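Local coordinates for flagellar hook-associated protein (Burkholderia pseudomallei, PDB 4UT1) that probably serves as a structural component of the bacterial flagellum, at the junction between hook and filament, at residues A[494-500]-A[510-514]; A[520-524]-A[550-554]. One frame throughout, in Å; residues are numbered along the deposited sequence.

Interaction 1 (A[494-500]-A[510-514])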
# COMPACT_ATOMS: atom_id res chain seq x y z
N PHE A 494 -21.97 13.28 -37.26
CA PHE A 494 -20.90 12.77 -36.40
C PHE A 494 -19.60 12.73 -37.18
O PHE A 494 -19.61 12.70 -38.41
CB PHE A 494 -21.25 11.38 -35.85
CG PHE A 494 -22.48 11.36 -34.98
CD1 PHE A 494 -23.74 11.17 -35.53
CD2 PHE A 494 -22.38 11.55 -33.60
CE1 PHE A 494 -24.88 11.15 -34.73
CE2 PHE A 494 -23.51 11.53 -32.79
CZ PHE A 494 -24.77 11.33 -33.36
N PRO A 495 -18.45 12.76 -36.47
CA PRO A 495 -17.15 12.68 -37.14
C PRO A 495 -16.92 11.31 -37.79
O PRO A 495 -17.25 10.28 -37.18
CB PRO A 495 -16.15 12.92 -36.00
CG PRO A 495 -16.96 13.50 -34.87
CD PRO A 495 -18.32 12.91 -35.01
N VAL A 496 -16.35 11.30 -38.99
CA VAL A 496 -16.08 10.03 -39.67
C VAL A 496 -15.04 9.28 -38.86
O VAL A 496 -14.20 9.90 -38.20
CB VAL A 496 -15.58 10.21 -41.11
CG1 VAL A 496 -16.59 10.98 -41.94
CG2 VAL A 496 -14.22 10.90 -41.13
N GLY A 497 -15.13 7.96 -38.87
CA GLY A 497 -14.17 7.13 -38.17
C GLY A 497 -14.44 7.03 -36.68
O GLY A 497 -13.59 6.58 -35.92
N THR A 498 -15.62 7.47 -36.25
CA THR A 498 -15.99 7.26 -34.87
C THR A 498 -17.07 6.21 -34.78
O THR A 498 -17.74 5.89 -35.77
CB THR A 498 -16.48 8.56 -34.19
OG1 THR A 498 -17.71 8.98 -34.78
CG2 THR A 498 -15.45 9.67 -34.34
N THR A 499 -17.22 5.67 -33.59
CA THR A 499 -18.30 4.75 -33.29
C THR A 499 -19.17 5.38 -32.21
O THR A 499 -18.66 5.82 -31.18
CB THR A 499 -17.77 3.38 -32.83
OG1 THR A 499 -17.15 2.72 -33.94
CG2 THR A 499 -18.89 2.51 -32.29
N VAL A 500 -20.47 5.47 -32.47
CA VAL A 500 -21.40 6.03 -31.51
C VAL A 500 -22.10 4.91 -30.74
O VAL A 500 -22.70 4.00 -31.33
CB VAL A 500 -22.45 6.96 -32.19
CG1 VAL A 500 -23.43 7.49 -31.18
CG2 VAL A 500 -21.76 8.11 -32.92
N ILE A 510 -22.92 2.13 -33.38
CA ILE A 510 -23.02 2.45 -34.79
C ILE A 510 -21.71 3.02 -35.28
O ILE A 510 -21.18 3.98 -34.70
CB ILE A 510 -24.17 3.45 -35.05
CG1 ILE A 510 -25.51 2.78 -34.77
CG2 ILE A 510 -24.10 4.00 -36.48
CD1 ILE A 510 -26.68 3.72 -34.79
N ASN A 511 -21.17 2.42 -36.33
CA ASN A 511 -19.97 2.95 -36.96
C ASN A 511 -20.30 4.09 -37.92
O ASN A 511 -21.05 3.91 -38.88
CB ASN A 511 -19.21 1.83 -37.69
CG ASN A 511 -18.71 0.73 -36.76
OD1 ASN A 511 -18.29 0.99 -35.62
ND2 ASN A 511 -18.73 -0.51 -37.24
N ILE A 512 -19.74 5.26 -37.67
CA ILE A 512 -19.96 6.44 -38.50
C ILE A 512 -18.98 6.45 -39.67
O ILE A 512 -17.77 6.47 -39.45
CB ILE A 512 -19.78 7.73 -37.66
CG1 ILE A 512 -20.71 7.70 -36.44
CG2 ILE A 512 -19.99 8.96 -38.52
CD1 ILE A 512 -22.19 7.76 -36.78
N THR A 513 -19.48 6.40 -40.90
CA THR A 513 -18.54 6.35 -42.02
C THR A 513 -18.63 7.59 -42.90
O THR A 513 -17.82 7.77 -43.81
CB THR A 513 -18.71 5.07 -42.87
OG1 THR A 513 -20.10 4.87 -43.19
CG2 THR A 513 -18.18 3.85 -42.11
N SER A 514 -19.60 8.46 -42.62
CA SER A 514 -19.61 9.77 -43.26
C SER A 514 -20.45 10.76 -42.47
O SER A 514 -21.09 10.40 -41.48
CB SER A 514 -20.13 9.68 -44.69
OG SER A 514 -21.51 9.97 -44.75
O HOH W 1 -23.02 11.19 -39.05
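Thr499 and Val500 pair with Asn511 and Ile510 in an antiparallel beta hairpin made by strands 498-502 and 508-511. Val500 and Ile510 form the hydrogen-bonded pair, Val500 N reaching Ile510 O at 2.8 Å and Ile510 N answering to Val500 O. Beyond the non-hydrogen-bonded pair Thr499-Asn511, Ile512 adds two further backbone bonds: its N donates to Thr498 O almost in line with the carbonyl, and its O accepts from Gly497 N at 3.1 Å. That last donor sits in a type II beta turn from Pro495 to Thr498, where Gly497 has phi 80°, a value that favours glycine. Thr498 OG1 ties the turn by donating to Pro495 O in the carbonyl plane. One water accepts from Phe494 N and also lies near Ser514 O.

Apolar packing centres on Ile512, whose buried side chain faces segment 494-500. Its CG1 lies anti to the carbonyl carbon (chi1 -55°) and touches both Phe494 CB, 3.8 Å away, and Val500 CG2, on neighbouring sides, while CG2 takes the other branch toward Pro495 O. Val500 CG2 also covers one face of the Phe494 ring, 3.5 Å above its plane and displaced toward the rim. Val519 of strand 519-520 and Ile531 of strand 527-533 touch the side chain of Phe494 as well, so that this residue links those two strands to the hairpin. Farther out, Val496 CG1 rests on Ser514 CA.

On the sheet face bearing Thr499 and Asn511, the two side chains project alongside one another. Thr499 OG1, which also hydrogen-bonds Thr534 OG1, donates in the amide carbonyl plane to Asn511 OD1 at 2.7 Å.

Interaction 2 (A[520-524]-A[550-554]). With EDO (1,2-ethanediol), chain I.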
# COMPACT_ATOMS: atom_id res chain seq x y z
N PRO A 520 -30.08 6.56 -34.68
CA PRO A 520 -31.49 6.67 -34.30
C PRO A 520 -31.66 7.48 -33.03
O PRO A 520 -30.87 7.33 -32.10
CB PRO A 520 -31.91 5.21 -34.06
CG PRO A 520 -30.79 4.36 -34.62
CD PRO A 520 -29.56 5.19 -34.51
N TYR A 521 -32.69 8.32 -32.99
CA TYR A 521 -33.02 9.07 -31.79
C TYR A 521 -34.52 9.00 -31.54
O TYR A 521 -35.32 9.35 -32.42
CB TYR A 521 -32.58 10.52 -31.87
CG TYR A 521 -32.99 11.28 -30.62
CD1 TYR A 521 -32.29 11.10 -29.43
CD2 TYR A 521 -34.10 12.11 -30.63
CE1 TYR A 521 -32.67 11.76 -28.28
CE2 TYR A 521 -34.49 12.78 -29.48
CZ TYR A 521 -33.78 12.60 -28.31
OH TYR A 521 -34.18 13.26 -27.17
N ASP A 522 -34.87 8.51 -30.36
CA ASP A 522 -36.26 8.38 -29.93
C ASP A 522 -36.58 9.42 -28.86
O ASP A 522 -36.14 9.30 -27.72
CB ASP A 522 -36.50 6.96 -29.40
CG ASP A 522 -37.97 6.66 -29.12
OD1 ASP A 522 -38.78 7.60 -29.00
OD2 ASP A 522 -38.31 5.47 -29.00
N PRO A 523 -37.34 10.46 -29.23
CA PRO A 523 -37.69 11.54 -28.30
C PRO A 523 -38.41 11.05 -27.06
O PRO A 523 -38.40 11.75 -26.03
CB PRO A 523 -38.59 12.45 -29.14
CG PRO A 523 -38.20 12.16 -30.58
CD PRO A 523 -37.90 10.68 -30.58
N SER A 524 -39.04 9.89 -27.14
CA SER A 524 -39.77 9.36 -26.00
C SER A 524 -38.80 8.81 -24.97
O SER A 524 -39.14 8.66 -23.79
CB SER A 524 -40.77 8.27 -26.43
OG SER A 524 -40.11 7.07 -26.81
N LEU A 550 -28.89 13.54 -24.95
CA LEU A 550 -29.95 14.34 -25.56
C LEU A 550 -31.31 13.86 -25.08
O LEU A 550 -31.58 12.66 -25.01
CB LEU A 550 -29.87 14.25 -27.09
CG LEU A 550 -30.89 15.04 -27.93
CD1 LEU A 550 -30.71 16.55 -27.75
CD2 LEU A 550 -30.76 14.62 -29.38
N SER A 551 -32.18 14.80 -24.72
CA SER A 551 -33.54 14.46 -24.38
C SER A 551 -34.45 15.46 -25.08
O SER A 551 -33.97 16.40 -25.70
CB SER A 551 -33.76 14.47 -22.86
OG SER A 551 -33.63 15.78 -22.36
N GLY A 552 -35.76 15.25 -24.98
CA GLY A 552 -36.70 16.14 -25.64
C GLY A 552 -36.88 15.86 -27.12
O GLY A 552 -36.36 14.88 -27.66
N THR A 553 -37.62 16.75 -27.78
CA THR A 553 -37.98 16.57 -29.18
C THR A 553 -37.43 17.70 -30.05
O THR A 553 -38.05 18.77 -30.15
CB THR A 553 -39.50 16.50 -29.35
OG1 THR A 553 -40.02 15.45 -28.51
CG2 THR A 553 -39.88 16.23 -30.80
N PRO A 554 -36.28 17.47 -30.69
CA PRO A 554 -35.77 18.49 -31.61
C PRO A 554 -36.74 18.65 -32.79
O PRO A 554 -37.40 17.68 -33.16
CB PRO A 554 -34.43 17.93 -32.08
CG PRO A 554 -34.13 16.73 -31.18
CD PRO A 554 -35.47 16.23 -30.75
C1 EDO I . -33.28 5.11 -29.31
O1 EDO I . -32.38 5.47 -30.37
C2 EDO I . -33.01 6.02 -28.12
O2 EDO I . -33.18 7.40 -28.51
O HOH W 2 -36.48 12.69 -23.98
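Tyr521 OH donates to Gly552 O at 2.8 Å, coming in 17° off the carbonyl plane, with that oxygen lying at the edge of the phenol ring. The ring is carried there by chi1 178°, which sets CG anti to the backbone N and sends the side chain across to segment 550-554. Leu550 crosses it at about a right angle, and its CD2 makes a CH-pi contact over one face, 3.8 Å from the ring centroid. Pro554 CD comes obliquely to CE2. Together these contacts join the loop between strands 519-520 and 527-533 to the chain leaving strand 546-551, within the D3 domain. Gly552 has phi 81°, and with its backbone bent this way a CB would collide with the carbonyl O of Ser551. Pro523 CB packs against Thr553 OG1 at 3.4 Å, and a water bridges Pro523 O to Gly552 N. Ser524 N donates to Asp522 OD1, closing an Asx turn that shapes the loop, and Ser524 OG adds a second bond to OD1 from the same face of the carboxylate. A 1,2-ethanediol molecule, probably from the crystallisation liquor, accepts through O2 from Asp522 N at 2.7 Å.

Both interactions lie in the D3 domain, their centres about 19 Å apart, and both segments of interaction 1 precede those of interaction 2 along the chain. Both touch one five-stranded antiparallel sheet. Interaction 1 involves one edge strand, 508-511, and its neighbour 498-502, whereas interaction 2 lies at the end of strand 546-551, with strand 527-533 between 498-502 and 546-551. Strand 519-520, in a second sheet, meets both contacts: Val519 packs on Phe494 and Ile512, and Pro520, the first residue of segment 520-524, makes a short approach of 3.2 Å from its CD to Ile510 CD1. The centres of interactions 1 and 2 lie about 42 and 47 Å from the chain's centre.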